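Local coordinates for protein UDP-galactopyranose mutase (Deinococcus radiodurans, PDB 3HDQ) that probably interconverts UDP-galactopyranose and UDP-galactofuranose, the ring-contraction reaction of its family, using bound FAD, at residues R105-H109 with H311-Q315; H80-I86 with M217-Y222. All blocks are in the same frame, centred on the assembly; numbering follows the deposited sequence.

In the fold
Interactions 1 and 2 meet at the antiparallel sheet in which strands 104-106 and 214-218 are neighbours. Interaction 2 is the deeper, its centre about 11 Å from the chain centre with all five touching residues buried; interaction 1 lies about 17 Å out, partly buried. The chemistry differs accordingly: both use a tyrosine, but interaction 1 adds a charged guanidinium on helix-end carbonyls, interaction 2 a T-shaped ring pair, a thioether and a hydroxyl on a loop carbonyl. A probable hydrogen bond, Arg105 N to Met217 O at 2.8 Å, joins them, with packing of Met217 on Ile312 and Tyr107 and of Ile86 on His109. Interaction 1 reaches the bound sugar nucleotide, interaction 2 the flavin.

Interaction 1: R105-H109 with H311-Q315; sequences RPYQH and HITGQ. With GDU (galactose-uridine-5'-diphosphate), chain K.
Tyr107 and Ile312 approach to 7.1 Å between their CA atoms, so the edge strand 104-106 and the loop that continues it run past the last turn of helix 309-313 at side-chain distance. Arg105 makes the polar part of the contact. Its NH1 donates to His311 O at 3.0 Å with an N-H...O angle of 153°, and reaches Ile312 O at 2.9 Å in a bond too bent to be more than weak. Both acceptors lie near the edge of the guanidinium, while Gly314 CA sits 3.4 Å above the plane of that group, over its centre. Gly314 has just left the helix with a positive phi of 72°, and a CB there would run into Arg105 NE. The positive charge probably interacts favourably with the carbonyl end of the helix. With an alanine here in place of Arg105, the carbonyls of His311 and Ile312 would probably lose this donor and a gap would open against Gly314.

Tyr107 swings CG opposite its backbone N (chi1 173°), which lays the ring over the helix. Ile312 CA lies 4.0 Å from the ring centroid over one face, a CH-pi contact, while His109 N lies over the opposite face. Beyond the ring, Tyr107 OH and His109 ND1 share a hydrogen bond of 2.7 Å, in which either could be the donor. This ties up one ring nitrogen and should limit rotation of the imidazole; the other, His109 NE2, is 3.2 Å from GDU O6', again a hydrogen bond of undecided direction. Tyr107 is thus likely to act as a second-shell residue that positions His109, which belongs to the UDP-galactose site beside Thr294, with the packing of Tyr107 on Ile312 behind it.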
loop_
_atom_site.group_PDB
_atom_site.type_symbol
_atom_site.label_atom_id
_atom_site.label_comp_id
_atom_site.label_asym_id
_atom_site.label_seq_id
_atom_site.Cartn_x
_atom_site.Cartn_y
_atom_site.Cartn_z
ATOM N N ARG A 105 3.806 5.980 18.601
ATOM C CA ARG A 105 3.506 5.106 19.726
ATOM C C ARG A 105 4.788 4.889 20.519
ATOM O O ARG A 105 5.736 4.312 19.995
ATOM C CB ARG A 105 3.008 3.748 19.238
ATOM C CG ARG A 105 2.692 2.798 20.391
ATOM C CD ARG A 105 3.079 1.346 20.095
ATOM N NE ARG A 105 2.790 0.479 21.233
ATOM C CZ ARG A 105 3.478 -0.614 21.546
ATOM N NH1 ARG A 105 4.518 -0.992 20.810
ATOM N NH2 ARG A 105 3.126 -1.341 22.599
ATOM N N PRO A 106 4.825 5.339 21.785
ATOM C CA PRO A 106 6.038 5.143 22.584
ATOM C C PRO A 106 6.343 3.662 22.771
ATOM O O PRO A 106 5.448 2.875 23.080
ATOM C CB PRO A 106 5.682 5.784 23.930
ATOM C CG PRO A 106 4.567 6.735 23.613
ATOM C CD PRO A 106 3.781 6.054 22.538
ATOM N N TYR A 107 7.603 3.287 22.592
ATOM C CA TYR A 107 7.992 1.889 22.675
ATOM C C TYR A 107 9.494 1.759 22.888
ATOM O O TYR A 107 10.293 2.338 22.158
ATOM C CB TYR A 107 7.580 1.151 21.407
ATOM C CG TYR A 107 8.074 -0.276 21.302
ATOM C CD1 TYR A 107 7.530 -1.284 22.089
ATOM C CD2 TYR A 107 9.065 -0.620 20.388
ATOM C CE1 TYR A 107 7.971 -2.589 21.978
ATOM C CE2 TYR A 107 9.510 -1.920 20.264
ATOM C CZ TYR A 107 8.959 -2.906 21.058
ATOM O OH TYR A 107 9.400 -4.209 20.934
ATOM N N GLN A 108 9.861 1.005 23.913
ATOM C CA GLN A 108 11.251 0.710 24.191
ATOM C C GLN A 108 11.430 -0.800 24.044
ATOM O O GLN A 108 10.958 -1.576 24.877
ATOM C CB GLN A 108 11.624 1.220 25.584
ATOM C CG GLN A 108 11.324 2.697 25.783
ATOM C CD GLN A 108 11.613 3.192 27.201
ATOM O OE1 GLN A 108 11.297 2.513 28.182
ATOM N NE2 GLN A 108 12.206 4.390 27.311
ATOM N N HIS A 109 12.072 -1.194 22.943
ATOM C CA HIS A 109 12.265 -2.590 22.535
ATOM C C HIS A 109 13.103 -3.352 23.560
ATOM O O HIS A 109 14.058 -2.819 24.109
ATOM C CB HIS A 109 12.966 -2.582 21.161
ATOM C CG HIS A 109 13.069 -3.919 20.481
ATOM N ND1 HIS A 109 11.975 -4.700 20.184
ATOM C CD2 HIS A 109 14.142 -4.567 19.961
ATOM C CE1 HIS A 109 12.369 -5.791 19.545
ATOM N NE2 HIS A 109 13.682 -5.730 19.391
ATOM N N HIS A 311 4.146 -6.826 19.592
ATOM C CA HIS A 311 4.899 -6.190 20.673
ATOM C C HIS A 311 5.386 -4.827 20.186
ATOM O O HIS A 311 5.424 -3.856 20.940
ATOM C CB HIS A 311 6.124 -7.026 21.083
ATOM C CG HIS A 311 5.805 -8.262 21.869
ATOM N ND1 HIS A 311 5.600 -8.247 23.233
ATOM C CD2 HIS A 311 5.697 -9.558 21.488
ATOM C CE1 HIS A 311 5.364 -9.477 23.655
ATOM N NE2 HIS A 311 5.413 -10.290 22.614
ATOM N N ILE A 312 5.776 -4.776 18.916
ATOM C CA ILE A 312 6.430 -3.596 18.364
ATOM C C ILE A 312 5.422 -2.547 17.890
ATOM O O ILE A 312 5.611 -1.354 18.107
ATOM C CB ILE A 312 7.390 -3.986 17.217
ATOM C CG1 ILE A 312 8.448 -4.980 17.726
ATOM C CG2 ILE A 312 8.043 -2.751 16.644
ATOM C CD1 ILE A 312 8.988 -5.969 16.654
ATOM N N THR A 313 4.339 -2.999 17.270
ATOM C CA THR A 313 3.327 -2.089 16.738
ATOM C C THR A 313 2.277 -1.690 17.772
ATOM O O THR A 313 1.610 -0.675 17.626
ATOM C CB THR A 313 2.574 -2.726 15.554
ATOM O OG1 THR A 313 1.827 -3.856 16.023
ATOM C CG2 THR A 313 3.558 -3.181 14.478
ATOM N N GLY A 314 2.123 -2.497 18.810
ATOM C CA GLY A 314 1.025 -2.296 19.738
ATOM C C GLY A 314 -0.337 -2.680 19.161
ATOM O O GLY A 314 -1.350 -2.473 19.805
ATOM N N GLN A 315 -0.376 -3.230 17.948
ATOM C CA GLN A 315 -1.650 -3.644 17.355
ATOM C C GLN A 315 -2.410 -4.637 18.233
ATOM O O GLN A 315 -1.817 -5.537 18.823
ATOM C CB GLN A 315 -1.443 -4.269 15.967
ATOM C CG GLN A 315 -2.743 -4.597 15.237
ATOM C CD GLN A 315 -2.530 -5.346 13.933
ATOM O OE1 GLN A 315 -1.429 -5.832 13.643
ATOM N NE2 GLN A 315 -3.593 -5.446 13.134
HETATM N N1 GDU K . 25.321 -9.759 18.548
HETATM C C2 GDU K . 25.386 -10.872 19.114
HETATM N N3 GDU K . 24.647 -11.572 19.864
HETATM C C4 GDU K . 23.464 -10.991 20.127
HETATM C C5 GDU K . 23.200 -9.657 19.536
HETATM C C6 GDU K . 24.147 -9.096 18.758
HETATM O O2 GDU K . 26.612 -11.532 18.834
HETATM O O4 GDU K . 22.616 -11.557 20.814
HETATM C C1D GDU K . 26.346 -9.217 17.703
HETATM C C2D GDU K . 26.416 -9.696 16.233
HETATM O O2D GDU K . 27.728 -9.605 15.691
HETATM C C3D GDU K . 25.453 -8.726 15.580
HETATM C C4D GDU K . 25.945 -7.434 16.228
HETATM O O4D GDU K . 26.291 -7.784 17.572
HETATM O O3D GDU K . 25.586 -8.743 14.161
HETATM C C5D GDU K . 25.074 -6.203 16.025
HETATM O O5D GDU K . 23.838 -6.540 16.681
HETATM P PA GDU K . 22.427 -5.977 16.190
HETATM O O1A GDU K . 21.428 -6.250 17.261
HETATM O O2A GDU K . 22.557 -4.521 16.011
HETATM O O3A GDU K . 21.943 -6.752 14.890
HETATM P PB GDU K . 20.971 -6.105 13.821
HETATM O O1B GDU K . 20.868 -7.199 12.825
HETATM O O2B GDU K . 21.464 -4.905 13.101
HETATM O O3B GDU K . 19.483 -5.853 14.371
HETATM C "C1'" GDU K . 18.384 -5.040 13.915
HETATM C "C2'" GDU K . 18.567 -3.604 14.448
HETATM C "C3'" GDU K . 18.875 -3.748 15.956
HETATM C "C4'" GDU K . 17.582 -4.265 16.656
HETATM C "C5'" GDU K . 17.104 -5.551 15.926
HETATM C "C6'" GDU K . 15.674 -6.005 16.337
HETATM O "O2'" GDU K . 19.577 -2.888 13.713
HETATM O "O3'" GDU K . 19.318 -2.472 16.470
HETATM O "O4'" GDU K . 16.590 -3.219 16.588
HETATM O "O5'" GDU K . 17.175 -5.610 14.474
HETATM O "O6'" GDU K . 15.687 -7.069 17.318
#

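Interaction 2: H80-I86 with M217-Y222; sequences HPYGPHI and MPLHGY. With FAD (flavin-adenine dinucleotide), chain L.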
loop_
_atom_site.group_PDB
_atom_site.type_symbol
_atom_site.label_atom_id
_atom_site.label_comp_id
_atom_site.label_asym_id
_atom_site.label_seq_id
_atom_site.Cartn_x
_atom_site.Cartn_y
_atom_site.Cartn_z
ATOM N N HIS A 80 6.516 -6.303 9.297
ATOM C CA HIS A 80 7.644 -5.785 8.515
ATOM C C HIS A 80 8.206 -6.905 7.650
ATOM O O HIS A 80 8.882 -7.808 8.151
ATOM C CB HIS A 80 8.744 -5.240 9.427
ATOM C CG HIS A 80 8.253 -4.279 10.465
ATOM N ND1 HIS A 80 9.068 -3.771 11.454
ATOM C CD2 HIS A 80 7.025 -3.744 10.676
ATOM C CE1 HIS A 80 8.367 -2.958 12.225
ATOM N NE2 HIS A 80 7.124 -2.923 11.774
ATOM N N PRO A 81 7.925 -6.863 6.346
ATOM C CA PRO A 81 8.381 -7.957 5.475
ATOM C C PRO A 81 9.892 -8.211 5.545
ATOM O O PRO A 81 10.292 -9.354 5.326
ATOM C CB PRO A 81 7.978 -7.494 4.066
ATOM C CG PRO A 81 6.842 -6.522 4.302
ATOM C CD PRO A 81 7.163 -5.837 5.615
ATOM N N TYR A 82 10.702 -7.197 5.850
ATOM C CA TYR A 82 12.165 -7.371 5.838
ATOM C C TYR A 82 12.810 -7.384 7.221
ATOM O O TYR A 82 13.942 -6.909 7.396
ATOM C CB TYR A 82 12.847 -6.297 4.980
ATOM C CG TYR A 82 12.232 -6.148 3.616
ATOM C CD1 TYR A 82 11.300 -5.145 3.357
ATOM C CD2 TYR A 82 12.572 -7.011 2.580
ATOM C CE1 TYR A 82 10.714 -5.012 2.110
ATOM C CE2 TYR A 82 11.997 -6.881 1.315
ATOM C CZ TYR A 82 11.060 -5.882 1.092
ATOM O OH TYR A 82 10.479 -5.744 -0.151
ATOM N N GLY A 83 12.094 -7.927 8.204
ATOM C CA GLY A 83 12.626 -8.021 9.550
ATOM C C GLY A 83 12.206 -6.854 10.419
ATOM O O GLY A 83 11.821 -5.803 9.917
ATOM N N PRO A 84 12.299 -7.026 11.736
ATOM C CA PRO A 84 11.801 -6.024 12.682
ATOM C C PRO A 84 12.558 -4.706 12.541
ATOM O O PRO A 84 13.789 -4.700 12.578
ATOM C CB PRO A 84 12.119 -6.649 14.038
ATOM C CG PRO A 84 13.308 -7.534 13.776
ATOM C CD PRO A 84 13.122 -8.062 12.388
ATOM N N HIS A 85 11.832 -3.607 12.369
ATOM C CA HIS A 85 12.439 -2.275 12.389
ATOM C C HIS A 85 11.944 -1.432 13.569
ATOM O O HIS A 85 10.791 -0.999 13.594
ATOM C CB HIS A 85 12.188 -1.564 11.063
ATOM C CG HIS A 85 13.019 -2.103 9.943
ATOM N ND1 HIS A 85 12.976 -3.426 9.557
ATOM C CD2 HIS A 85 13.937 -1.508 9.146
ATOM C CE1 HIS A 85 13.829 -3.622 8.569
ATOM N NE2 HIS A 85 14.421 -2.473 8.299
ATOM N N ILE A 86 12.818 -1.226 14.552
ATOM C CA ILE A 86 12.469 -0.460 15.738
ATOM C C ILE A 86 13.129 0.927 15.664
ATOM O O ILE A 86 14.360 1.038 15.624
ATOM C CB ILE A 86 12.893 -1.194 17.052
ATOM C CG1 ILE A 86 12.166 -2.534 17.224
ATOM C CG2 ILE A 86 12.593 -0.334 18.264
ATOM C CD1 ILE A 86 12.697 -3.658 16.378
ATOM N N MET A 217 7.485 4.169 17.819
ATOM C CA MET A 217 7.162 3.606 16.524
ATOM C C MET A 217 6.140 4.490 15.804
ATOM O O MET A 217 5.255 5.062 16.436
ATOM C CB MET A 217 6.618 2.177 16.688
ATOM C CG MET A 217 7.652 1.156 17.154
ATOM S SD MET A 217 8.954 0.811 15.945
ATOM C CE MET A 217 7.981 0.272 14.538
ATOM N N PRO A 218 6.286 4.633 14.478
ATOM C CA PRO A 218 5.284 5.389 13.725
ATOM C C PRO A 218 3.887 4.828 14.012
ATOM O O PRO A 218 3.636 3.632 13.799
ATOM C CB PRO A 218 5.695 5.156 12.270
ATOM C CG PRO A 218 7.173 4.959 12.334
ATOM C CD PRO A 218 7.434 4.236 13.642
ATOM N N LEU A 219 3.000 5.688 14.507
ATOM C CA LEU A 219 1.702 5.245 15.017
ATOM C C LEU A 219 0.935 4.325 14.052
ATOM O O LEU A 219 0.356 3.319 14.473
ATOM C CB LEU A 219 0.842 6.433 15.451
ATOM C CG LEU A 219 -0.510 6.079 16.092
ATOM C CD1 LEU A 219 -0.306 5.294 17.374
ATOM C CD2 LEU A 219 -1.320 7.331 16.385
ATOM N N HIS A 220 0.948 4.641 12.762
ATOM C CA HIS A 220 0.277 3.772 11.799
ATOM C C HIS A 220 1.236 3.054 10.864
ATOM O O HIS A 220 0.858 2.629 9.766
ATOM C CB HIS A 220 -0.770 4.560 11.023
ATOM C CG HIS A 220 -1.697 5.335 11.908
ATOM N ND1 HIS A 220 -2.552 4.729 12.804
ATOM C CD2 HIS A 220 -1.894 6.668 12.043
ATOM C CE1 HIS A 220 -3.234 5.655 13.454
ATOM N NE2 HIS A 220 -2.858 6.837 13.001
ATOM N N GLY A 221 2.482 2.920 11.310
ATOM C CA GLY A 221 3.490 2.197 10.565
ATOM C C GLY A 221 4.336 3.077 9.663
ATOM O O GLY A 221 4.007 4.233 9.404
ATOM N N TYR A 222 5.438 2.516 9.184
ATOM C CA TYR A 222 6.374 3.223 8.322
ATOM C C TYR A 222 5.776 3.634 6.982
ATOM O O TYR A 222 5.991 4.744 6.510
ATOM C CB TYR A 222 7.606 2.339 8.072
ATOM C CG TYR A 222 8.432 2.113 9.318
ATOM C CD1 TYR A 222 8.306 0.947 10.061
ATOM C CD2 TYR A 222 9.317 3.084 9.762
ATOM C CE1 TYR A 222 9.057 0.754 11.205
ATOM C CE2 TYR A 222 10.066 2.904 10.901
ATOM C CZ TYR A 222 9.933 1.739 11.624
ATOM O OH TYR A 222 10.687 1.568 12.765
HETATM P PA FAD L . 17.302 0.830 1.780
HETATM O O1A FAD L . 16.177 0.625 2.611
HETATM O O2A FAD L . 17.957 -0.395 1.574
HETATM O O5B FAD L . 16.758 1.382 0.441
HETATM C C5B FAD L . 17.487 1.485 -0.723
HETATM C C4B FAD L . 16.544 1.237 -1.854
HETATM O O4B FAD L . 17.211 1.338 -3.060
HETATM C C3B FAD L . 16.036 -0.182 -1.777
HETATM O O3B FAD L . 14.666 -0.255 -1.566
HETATM C C2B FAD L . 16.384 -0.772 -3.102
HETATM O O2B FAD L . 15.323 -1.511 -3.572
HETATM C C1B FAD L . 16.668 0.435 -3.946
HETATM N N9A FAD L . 17.539 0.109 -5.071
HETATM C C8A FAD L . 18.746 -0.468 -5.059
HETATM N N7A FAD L . 19.192 -0.596 -6.282
HETATM C C5A FAD L . 18.282 -0.106 -7.110
HETATM C C6A FAD L . 18.209 0.018 -8.479
HETATM N N6A FAD L . 19.232 -0.237 -9.219
HETATM N N1A FAD L . 17.124 0.572 -9.058
HETATM C C2A FAD L . 16.095 0.993 -8.294
HETATM N N3A FAD L . 16.168 0.870 -6.952
HETATM C C4A FAD L . 17.229 0.324 -6.363
HETATM N N1 FAD L . 17.356 0.229 11.760
HETATM C C2 FAD L . 16.948 0.761 12.917
HETATM O O2 FAD L . 17.129 1.914 13.170
HETATM N N3 FAD L . 16.319 -0.031 13.790
HETATM C C4 FAD L . 16.099 -1.337 13.503
HETATM O O4 FAD L . 15.543 -2.051 14.268
HETATM C C4X FAD L . 16.533 -1.852 12.338
HETATM N N5 FAD L . 16.324 -3.157 12.072
HETATM C C5X FAD L . 16.754 -3.672 10.903
HETATM C C6 FAD L . 16.524 -5.000 10.636
HETATM C C7 FAD L . 16.953 -5.534 9.453
HETATM C C7M FAD L . 16.721 -6.957 9.155
HETATM C C8 FAD L . 17.593 -4.749 8.538
HETATM C C8M FAD L . 18.046 -5.380 7.275
HETATM C C9 FAD L . 17.815 -3.414 8.806
HETATM C C9A FAD L . 17.403 -2.865 9.994
HETATM N N10 FAD L . 17.605 -1.545 10.274
HETATM C C10 FAD L . 17.169 -1.057 11.454
HETATM C "C1'" FAD L . 18.401 -0.668 9.378
HETATM C "C2'" FAD L . 17.573 0.022 8.319
HETATM O "O2'" FAD L . 17.035 -0.983 7.537
HETATM C "C3'" FAD L . 18.392 0.938 7.416
HETATM O "O3'" FAD L . 18.953 2.006 8.041
HETATM C "C4'" FAD L . 17.504 1.684 6.489
HETATM O "O4'" FAD L . 16.407 0.844 6.297
HETATM C "C5'" FAD L . 18.278 1.968 5.236
HETATM O "O5'" FAD L . 17.787 2.997 4.458
HETATM P P FAD L . 18.357 3.185 3.028
HETATM O O1P FAD L . 17.561 4.115 2.331
HETATM O O2P FAD L . 19.666 3.700 3.171
HETATM O O3P FAD L . 18.404 1.788 2.334
#
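Tyr222 OH donates to His85 O at 2.7 Å, the hydrogen bond that joins the segments, arriving from above the carbonyl plane, 67° out of it. Within 80-86, His85 N donates to His80 ND1 at 2.9 Å, in the plane of the imidazole, which should restrain that ring's rotation.

The aromatic contact is T-shaped: the Tyr222 edge points at the His80 face, with centroids 5.7 Å apart and planes at 80°.

Apolar packing comes from Met217, its chain bent at chi2 and chi3. Its CE meets the edge of the His80 ring, 4.0 Å from His80 CE1, and its SD comes within 3.7 Å of Ile86 CA.

His85 and Ile86 belong to the FAD-binding site. The His85 ring lies with one face on the flavin, FAD C5X 3.7 Å above its plane, and His85 NE2 shares a 3.1 Å hydrogen bond with FAD O2'. The Ile86 backbone pairs with the flavin: Ile86 N donates to FAD O4 at 2.9 Å and 171°, FAD N3 to Ile86 O.

The loop between strands 78-79 and 88-89 is thus held between the flavin on one hand and the end of strand 214-218 and the start of helix 222-229 on the other, with Met373 of helix 373-388 touching His85 and Tyr222.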